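Uronate isomerase (Bacillus halodurans C-125, PDB 3HK8) probably catalyses the reversible aldose–ketose isomerisation of hexuronic acids, such as D-glucuronate to D-fructuronate, as a zinc-binding member of the amidohydrolase superfamily. Local coordinates at residues 45-50 and 73-78; 129-134 and 357-362; 139-144 and 166-171. All blocks are in the same frame, centred on the assembly; numbering follows the deposited sequence.

In the fold
All three contacts send a residue to the same D-arabinohydroxamic acid: His49 and Tyr50 from contact 1 and Arg357 from contact 2 hold its hydroxamate end, while Arg170 from contact 3 holds its carboxylate. Contacts 1 and 2 have centres about 18 Å apart and touch directly, with the rings of Tyr48 and His49 lying against Arg357 and Gln361. Contact 3 is nested inside the chain loop that contact 2 closes; their centres are about 17 Å apart, and Leu132 packs on Val140. Contacts 1 and 3 come no nearer than about 11 Å between nearest atoms, and the ligand bridges them across the pocket.

Contact 1 (45-50 and 73-78); sequences LLTYHY and EQADLI. With HDL (D-arabinohydroxamic acid), chain C; CO3 (carbonate ion), chain D.
Leu46 CG and the CG1 branch of Ile78 both stand anti to their own carbonyl carbons (chi1 -74° for Leu46), and the extended end of Ile78 (chi2 178°) aims its methyl at the last turn of helix 42-46. Ile78 CD1 lies 3.0 Å from Leu46 O, tight for a carbon beside an oxygen. Alongside, Leu46 lays CB and CD1 against Ala75, with CB to Ala75 CB at 4.1 Å. Thr47 crosses Gln74 at about a right angle, CG2 meeting Gln74 CB at 3.8 Å; Thr47 OG1 is bonded to Asp43 O and Gln74 NE2 to Phe66 O.

Beyond this packing the chain enters helix 49-55 and the ligand pocket. His49 NE2 donates to HDL O5 at the ring edge (2.8 Å, 156° at the hydrogen) and is also hydrogen-bonded to HDL O4, while ND1 donates to O2 of a carbonate ion, probably from the crystallisation liquor, at 2.9 Å. Tyr50 rests CD1 over a face of the His49 ring, and its OH donates a hydrogen bond to HDL O6 at 2.8 Å. An alanine in place of His49, losing the ring that reaches HDL O5, HDL O4 and the carbonate, is likely to leave the hydroxamate end freer to turn. With Arg314 and Lys315 of the second subunit also bonded to the carbonate, this is a ligand pocket bordering a subunit interface.

Contact 2 (129-134 and 357-362); sequences DTVLQL and RVLEQL. With HDL (D-arabinohydroxamic acid), chain C.
Val131, on helix 124-135, packs into the type I turn of residues 358-361, which follows the zinc-binding Asp355 and leads into helix 361-386; an aspartate ligand just ahead of such a turn is consistent with the end of the last barrel strand in the amidohydrolase fold. The valine reaches over the turn with both methyls. CG1, anti to the backbone N (chi1 169°), touches Leu359 O at 3.5 Å and also lies against Leu362 CB. The other methyl, CG2, meets Leu359 CG at 3.9 Å as the two side chains slide past each other in opposite directions. One residue on, Leu132 adds CD2 against Leu362 CD1 at 3.6 Å, extending the mainly apolar packing; the side chain of Leu362 is about 12 Å from a bound zinc ion.

The turn is braced from within by Gln361, whose OE1 takes two backbone N-H groups from the same face of its amide plane. Arg357 N, at 2.8 Å from Gln361 OE1, is tilted moderately from that plane, whereas Val358 N stands well above it, 72° out. This double grip would help to hold the backbone from which Arg357 extends to the ligand. Its NE donates to HDL O5 at 2.7 Å, and NH2 to HDL O4 at 3.0 Å, with a weak additional bond to HDL O3. The positive charge close to O5 would probably polarise the hydroxamate carbonyl.

Val131 CG2 also lies against Glu360 CG; the carboxylate beyond is bonded by OE2 to Gln127 NE2 and by OE1 to Asp41 N. Around the contact, helix 42-46 covers Val358 and Gln361, Phe119 of helix 112-120 lies on Glu360, and Leu132 backs onto strand 137-141, which follows helix 124-135 in the chain.

Contact 3 (139-144 and 166-171); sequences DVVMTN and HAALRL. With HDL (D-arabinohydroxamic acid), chain C.
Thr143 and Arg170 meet where the two segments enter the active site, the threonine CG2 lying 3.7 Å from Arg170 NE, oblique to the guanidinium plane. Arg170 starts out extended, with CG anti to the backbone N (chi1 179°), then bends at chi2 and chi3, which folds the guanidinium toward the ligand. Its NH2 donates to HDL O1A at 2.6 Å, at the edge and in the plane of the group. NE donates a hydrogen bond to a water 2.8 Å away, also in the plane but along the NE-NH2 edge, and that water bonds weakly to Thr143 OG1, whose main partner is Thr27 O. NH1 forms a salt bridge with Asp172; with three different partners on its nitrogens, the group has little freedom to rotate.

Behind this shell the backbones run alongside each other in parallel register. Arg170 N donates to Asn144 O at 3.0 Å from well above the carbonyl plane, while Asn144 N returns a bond to Ala168 O. Further back, Met142 N reaches His166 O at 2.8 Å in an almost straight bond (174°), and His166 N closes on Val140 O at 2.7 Å. Small side chains fill the join: Val141 CG1 packs on Ala168 CB at 3.8 Å, and that CB also presses close to Met142 O.

Farther out, Trp155 and Met215 cover Ala167, and Trp409 meets the His166 ring edge-to-face. The zinc ligands His26 and His28 lie against Thr143, and a zinc ion is about 4 Å from the side chain of Arg170. A cationic group held in one orientation and aimed at the ligand carboxylate is consistent with recognition of the acid end of a uronate substrate.

Contact 1 (45-50 and 73-78)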
# COMPACT_ATOMS: atom_id res chain seq x y z
N LEU A 45 21.30 25.46 -31.98
CA LEU A 45 19.84 25.59 -31.93
C LEU A 45 19.17 24.35 -32.49
O LEU A 45 18.23 23.82 -31.90
CB LEU A 45 19.37 26.81 -32.74
CG LEU A 45 19.56 28.22 -32.19
CD1 LEU A 45 18.95 29.24 -33.17
CD2 LEU A 45 18.88 28.34 -30.82
N LEU A 46 19.67 23.88 -33.63
CA LEU A 46 19.10 22.71 -34.29
C LEU A 46 19.37 21.40 -33.56
O LEU A 46 18.59 20.46 -33.69
CB LEU A 46 19.59 22.62 -35.74
CG LEU A 46 18.96 23.63 -36.72
CD1 LEU A 46 19.67 23.57 -38.07
CD2 LEU A 46 17.47 23.33 -36.88
N THR A 47 20.45 21.34 -32.79
CA THR A 47 20.77 20.12 -32.06
C THR A 47 20.29 20.14 -30.61
O THR A 47 20.69 19.31 -29.81
CB THR A 47 22.30 19.81 -32.12
OG1 THR A 47 23.04 20.95 -31.70
CG2 THR A 47 22.71 19.43 -33.54
N TYR A 48 19.44 21.12 -30.30
CA TYR A 48 18.82 21.26 -28.98
C TYR A 48 18.17 19.89 -28.72
O TYR A 48 17.59 19.31 -29.63
CB TYR A 48 17.76 22.37 -29.08
CG TYR A 48 16.95 22.70 -27.85
CD1 TYR A 48 17.52 22.72 -26.58
CD2 TYR A 48 15.61 23.11 -27.99
CE1 TYR A 48 16.78 23.15 -25.47
CE2 TYR A 48 14.87 23.54 -26.89
CZ TYR A 48 15.46 23.56 -25.63
OH TYR A 48 14.73 24.02 -24.55
N HIS A 49 18.25 19.36 -27.50
CA HIS A 49 17.70 18.03 -27.29
C HIS A 49 16.21 17.89 -27.57
O HIS A 49 15.74 16.79 -27.87
CB HIS A 49 18.08 17.47 -25.89
CG HIS A 49 17.29 18.03 -24.75
ND1 HIS A 49 16.03 17.57 -24.42
CD2 HIS A 49 17.60 18.96 -23.82
CE1 HIS A 49 15.60 18.19 -23.34
NE2 HIS A 49 16.54 19.04 -22.95
N TYR A 50 15.46 18.99 -27.50
CA TYR A 50 14.03 18.92 -27.80
C TYR A 50 13.85 18.47 -29.25
O TYR A 50 12.90 17.76 -29.57
CB TYR A 50 13.36 20.30 -27.64
CG TYR A 50 13.12 20.76 -26.21
CD1 TYR A 50 14.07 20.56 -25.22
CD2 TYR A 50 11.96 21.47 -25.87
CE1 TYR A 50 13.89 21.05 -23.93
CE2 TYR A 50 11.77 21.98 -24.59
CZ TYR A 50 12.74 21.77 -23.62
OH TYR A 50 12.59 22.29 -22.35
N GLU A 73 26.55 17.66 -39.24
CA GLU A 73 25.74 16.62 -39.86
C GLU A 73 24.43 16.41 -39.11
O GLU A 73 23.39 16.20 -39.72
CB GLU A 73 26.54 15.31 -39.92
CG GLU A 73 27.90 15.48 -40.58
CD GLU A 73 28.74 14.21 -40.55
OE1 GLU A 73 28.97 13.66 -39.45
OE2 GLU A 73 29.18 13.77 -41.64
N GLN A 74 24.47 16.45 -37.78
CA GLN A 74 23.26 16.28 -36.99
C GLN A 74 22.29 17.41 -37.34
O GLN A 74 21.11 17.18 -37.58
CB GLN A 74 23.59 16.33 -35.50
CG GLN A 74 24.58 15.29 -35.06
CD GLN A 74 24.90 15.38 -33.58
OE1 GLN A 74 25.02 16.47 -33.03
NE2 GLN A 74 25.07 14.23 -32.94
N ALA A 75 22.83 18.63 -37.39
CA ALA A 75 22.04 19.81 -37.71
C ALA A 75 21.44 19.71 -39.11
O ALA A 75 20.29 20.10 -39.31
CB ALA A 75 22.91 21.06 -37.60
N ASP A 76 22.20 19.20 -40.07
CA ASP A 76 21.70 19.04 -41.44
C ASP A 76 20.58 18.00 -41.47
O ASP A 76 19.60 18.15 -42.20
CB ASP A 76 22.80 18.59 -42.40
CG ASP A 76 23.83 19.67 -42.68
OD1 ASP A 76 23.45 20.85 -42.89
OD2 ASP A 76 25.03 19.34 -42.71
N LEU A 77 20.75 16.92 -40.71
CA LEU A 77 19.74 15.86 -40.66
C LEU A 77 18.43 16.40 -40.07
O LEU A 77 17.36 16.20 -40.63
CB LEU A 77 20.25 14.69 -39.80
CG LEU A 77 19.25 13.53 -39.65
CD1 LEU A 77 19.02 12.89 -41.01
CD2 LEU A 77 19.79 12.51 -38.65
N ILE A 78 18.53 17.08 -38.93
CA ILE A 78 17.35 17.64 -38.26
C ILE A 78 16.64 18.67 -39.13
O ILE A 78 15.41 18.73 -39.17
CB ILE A 78 17.75 18.25 -36.90
CG1 ILE A 78 18.11 17.11 -35.94
CG2 ILE A 78 16.60 19.10 -36.33
CD1 ILE A 78 18.56 17.56 -34.56
O1A HDL C . 16.68 22.40 -15.05
C1 HDL C . 16.34 21.25 -15.41
O1B HDL C . 16.52 20.20 -14.75
C2 HDL C . 15.63 21.09 -16.77
O2 HDL C . 15.17 22.37 -17.22
C3 HDL C . 16.62 20.46 -17.80
O3 HDL C . 17.69 21.35 -18.10
C4 HDL C . 15.97 20.03 -19.16
O4 HDL C . 16.77 19.05 -19.81
C5 HDL C . 15.76 21.20 -20.16
O5 HDL C . 16.31 21.22 -21.27
N6 HDL C . 14.96 22.20 -19.78
O6 HDL C . 13.61 22.06 -19.70
C CO3 D . 12.69 16.25 -24.57
O1 CO3 D . 11.65 15.54 -24.91
O2 CO3 D . 13.53 16.64 -25.48
O3 CO3 D . 12.90 16.54 -23.31

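Contact 2 (129-134 and 357-362)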
# COMPACT_ATOMS: atom_id res chain seq x y z
N ASP A 129 25.72 40.24 -26.67
CA ASP A 129 25.21 41.61 -26.71
C ASP A 129 24.02 41.68 -27.67
O ASP A 129 23.00 42.29 -27.38
CB ASP A 129 26.29 42.59 -27.18
CG ASP A 129 27.38 42.78 -26.15
OD1 ASP A 129 27.12 42.56 -24.95
OD2 ASP A 129 28.50 43.18 -26.55
N THR A 130 24.18 41.05 -28.83
CA THR A 130 23.13 41.04 -29.84
C THR A 130 21.84 40.41 -29.35
O THR A 130 20.77 41.02 -29.40
CB THR A 130 23.59 40.28 -31.10
OG1 THR A 130 24.74 40.93 -31.65
CG2 THR A 130 22.47 40.25 -32.15
N VAL A 131 21.94 39.18 -28.86
CA VAL A 131 20.77 38.45 -28.37
C VAL A 131 20.05 39.10 -27.20
O VAL A 131 18.83 39.24 -27.23
CB VAL A 131 21.15 37.00 -28.00
CG1 VAL A 131 20.01 36.33 -27.25
CG2 VAL A 131 21.47 36.22 -29.27
N LEU A 132 20.78 39.51 -26.17
CA LEU A 132 20.13 40.13 -25.02
C LEU A 132 19.42 41.42 -25.43
O LEU A 132 18.38 41.76 -24.87
CB LEU A 132 21.15 40.42 -23.92
CG LEU A 132 21.91 39.22 -23.33
CD1 LEU A 132 22.79 39.70 -22.18
CD2 LEU A 132 20.93 38.17 -22.83
N GLN A 133 19.96 42.12 -26.42
CA GLN A 133 19.33 43.35 -26.90
C GLN A 133 18.04 42.99 -27.63
O GLN A 133 16.99 43.57 -27.38
CB GLN A 133 20.29 44.09 -27.84
CG GLN A 133 19.78 45.44 -28.34
CD GLN A 133 18.64 45.31 -29.33
OE1 GLN A 133 18.79 44.73 -30.40
NE2 GLN A 133 17.48 45.86 -28.98
N LEU A 134 18.13 42.02 -28.54
CA LEU A 134 16.97 41.58 -29.30
C LEU A 134 15.87 41.01 -28.40
O LEU A 134 14.70 41.33 -28.57
CB LEU A 134 17.37 40.53 -30.33
CG LEU A 134 18.18 41.00 -31.53
CD1 LEU A 134 18.62 39.80 -32.35
CD2 LEU A 134 17.34 41.95 -32.38
N ARG A 357 19.19 26.70 -23.27
CA ARG A 357 20.42 25.91 -23.27
C ARG A 357 21.35 26.49 -24.33
O ARG A 357 22.57 26.33 -24.25
CB ARG A 357 20.12 24.44 -23.60
CG ARG A 357 19.74 23.61 -22.39
CD ARG A 357 19.16 22.29 -22.81
NE ARG A 357 18.98 21.38 -21.69
CZ ARG A 357 19.94 20.66 -21.13
NH1 ARG A 357 21.19 20.73 -21.59
NH2 ARG A 357 19.66 19.85 -20.11
N VAL A 358 20.75 27.14 -25.32
CA VAL A 358 21.50 27.77 -26.40
C VAL A 358 21.15 29.26 -26.41
O VAL A 358 19.97 29.63 -26.43
CB VAL A 358 21.13 27.13 -27.77
CG1 VAL A 358 22.00 27.70 -28.88
CG2 VAL A 358 21.30 25.61 -27.68
N LEU A 359 22.17 30.10 -26.39
CA LEU A 359 22.02 31.55 -26.34
C LEU A 359 20.86 32.14 -27.15
O LEU A 359 20.04 32.87 -26.59
CB LEU A 359 23.32 32.22 -26.77
CG LEU A 359 23.31 33.76 -26.79
CD1 LEU A 359 23.03 34.29 -25.39
CD2 LEU A 359 24.66 34.27 -27.30
N GLU A 360 20.79 31.85 -28.45
CA GLU A 360 19.74 32.42 -29.29
C GLU A 360 18.30 32.07 -28.90
O GLU A 360 17.37 32.76 -29.31
CB GLU A 360 19.94 32.00 -30.75
CG GLU A 360 21.17 32.58 -31.44
CD GLU A 360 22.47 31.92 -30.99
OE1 GLU A 360 22.41 30.79 -30.44
OE2 GLU A 360 23.54 32.53 -31.20
N GLN A 361 18.11 31.02 -28.11
CA GLN A 361 16.77 30.63 -27.71
C GLN A 361 16.05 31.72 -26.92
O GLN A 361 14.83 31.75 -26.90
CB GLN A 361 16.82 29.34 -26.89
CG GLN A 361 17.42 28.19 -27.66
CD GLN A 361 17.45 26.92 -26.86
OE1 GLN A 361 17.67 26.95 -25.64
NE2 GLN A 361 17.24 25.79 -27.53
N LEU A 362 16.81 32.62 -26.30
CA LEU A 362 16.21 33.71 -25.54
C LEU A 362 15.27 34.51 -26.43
O LEU A 362 14.27 35.05 -25.97
CB LEU A 362 17.29 34.64 -24.99
CG LEU A 362 18.16 34.09 -23.86
CD1 LEU A 362 19.24 35.11 -23.50
CD2 LEU A 362 17.28 33.77 -22.66
O1A HDL C . 16.68 22.40 -15.05
C1 HDL C . 16.34 21.25 -15.41
O1B HDL C . 16.52 20.20 -14.75
C2 HDL C . 15.63 21.09 -16.77
O2 HDL C . 15.17 22.37 -17.22
C3 HDL C . 16.62 20.46 -17.80
O3 HDL C . 17.69 21.35 -18.10
C4 HDL C . 15.97 20.03 -19.16
O4 HDL C . 16.77 19.05 -19.81
C5 HDL C . 15.76 21.20 -20.16
O5 HDL C . 16.31 21.22 -21.27
N6 HDL C . 14.96 22.20 -19.78
O6 HDL C . 13.61 22.06 -19.70

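Contact 3 (139-144 and 166-171)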
# COMPACT_ATOMS: atom_id res chain seq x y z
N ASP A 139 18.76 40.57 -17.31
CA ASP A 139 19.43 39.68 -16.37
C ASP A 139 19.15 38.21 -16.65
O ASP A 139 18.00 37.81 -16.89
CB ASP A 139 19.00 40.03 -14.94
CG ASP A 139 19.38 41.44 -14.55
OD1 ASP A 139 20.51 41.65 -14.05
OD2 ASP A 139 18.55 42.35 -14.77
N VAL A 140 20.21 37.41 -16.62
CA VAL A 140 20.10 35.99 -16.86
C VAL A 140 20.58 35.26 -15.61
O VAL A 140 21.62 35.60 -15.05
CB VAL A 140 20.98 35.55 -18.06
CG1 VAL A 140 20.95 34.05 -18.22
CG2 VAL A 140 20.50 36.23 -19.33
N VAL A 141 19.80 34.29 -15.16
CA VAL A 141 20.19 33.50 -14.01
C VAL A 141 20.69 32.17 -14.57
O VAL A 141 19.97 31.48 -15.29
CB VAL A 141 19.01 33.25 -13.05
CG1 VAL A 141 19.43 32.30 -11.92
CG2 VAL A 141 18.54 34.59 -12.46
N MET A 142 21.93 31.83 -14.25
CA MET A 142 22.57 30.61 -14.71
C MET A 142 22.20 29.45 -13.79
O MET A 142 21.58 29.64 -12.75
CB MET A 142 24.11 30.74 -14.66
CG MET A 142 24.74 31.92 -15.43
SD MET A 142 26.59 31.98 -15.29
CE MET A 142 26.75 32.68 -13.72
N THR A 143 22.59 28.25 -14.21
CA THR A 143 22.41 27.03 -13.42
C THR A 143 23.87 26.61 -13.22
O THR A 143 24.53 26.17 -14.17
CB THR A 143 21.66 25.92 -14.18
OG1 THR A 143 20.30 26.32 -14.39
CG2 THR A 143 21.67 24.62 -13.38
N ASN A 144 24.38 26.75 -12.01
CA ASN A 144 25.77 26.42 -11.73
C ASN A 144 25.92 25.21 -10.83
O ASN A 144 25.62 25.26 -9.64
CB ASN A 144 26.45 27.65 -11.12
CG ASN A 144 26.26 28.89 -11.98
OD1 ASN A 144 26.91 29.06 -13.02
ND2 ASN A 144 25.34 29.75 -11.57
N HIS A 166 23.68 36.05 -13.36
CA HIS A 166 23.63 35.75 -11.93
C HIS A 166 23.75 34.26 -11.68
O HIS A 166 23.31 33.44 -12.49
CB HIS A 166 22.32 36.28 -11.34
CG HIS A 166 22.14 37.75 -11.55
ND1 HIS A 166 21.58 38.26 -12.70
CD2 HIS A 166 22.53 38.81 -10.81
CE1 HIS A 166 21.64 39.58 -12.67
NE2 HIS A 166 22.21 39.94 -11.53
N ALA A 167 24.33 33.91 -10.54
CA ALA A 167 24.54 32.52 -10.20
C ALA A 167 23.40 31.90 -9.39
O ALA A 167 22.70 32.58 -8.65
CB ALA A 167 25.85 32.36 -9.42
N ALA A 168 23.22 30.60 -9.58
CA ALA A 168 22.22 29.83 -8.86
C ALA A 168 22.93 28.51 -8.56
O ALA A 168 23.45 27.85 -9.47
CB ALA A 168 20.98 29.60 -9.72
N LEU A 169 22.97 28.13 -7.29
CA LEU A 169 23.65 26.91 -6.86
C LEU A 169 22.79 25.65 -7.06
O LEU A 169 21.89 25.38 -6.28
CB LEU A 169 24.06 27.06 -5.38
CG LEU A 169 24.76 25.90 -4.67
CD1 LEU A 169 26.05 25.51 -5.40
CD2 LEU A 169 25.08 26.32 -3.24
N ARG A 170 23.08 24.90 -8.12
CA ARG A 170 22.34 23.68 -8.43
C ARG A 170 22.90 22.54 -7.58
O ARG A 170 24.11 22.33 -7.55
CB ARG A 170 22.46 23.34 -9.92
CG ARG A 170 21.73 22.05 -10.32
CD ARG A 170 20.23 22.11 -10.00
NE ARG A 170 19.49 22.79 -11.05
CZ ARG A 170 18.73 22.18 -11.96
NH1 ARG A 170 18.58 20.86 -11.95
NH2 ARG A 170 18.15 22.90 -12.91
N LEU A 171 22.02 21.80 -6.91
CA LEU A 171 22.46 20.74 -6.01
C LEU A 171 22.00 19.30 -6.26
O LEU A 171 22.10 18.47 -5.35
CB LEU A 171 22.09 21.14 -4.58
CG LEU A 171 22.74 22.45 -4.13
CD1 LEU A 171 22.10 22.93 -2.84
CD2 LEU A 171 24.24 22.24 -3.96
O1A HDL C . 16.68 22.40 -15.05
C1 HDL C . 16.34 21.25 -15.41
O1B HDL C . 16.52 20.20 -14.75
C2 HDL C . 15.63 21.09 -16.77
O2 HDL C . 15.17 22.37 -17.22
C3 HDL C . 16.62 20.46 -17.80
O3 HDL C . 17.69 21.35 -18.10
C4 HDL C . 15.97 20.03 -19.16
O4 HDL C . 16.77 19.05 -19.81
C5 HDL C . 15.76 21.20 -20.16
O5 HDL C . 16.31 21.22 -21.27
N6 HDL C . 14.96 22.20 -19.78
O6 HDL C . 13.61 22.06 -19.70
O HOH W 1 18.70 25.44 -11.49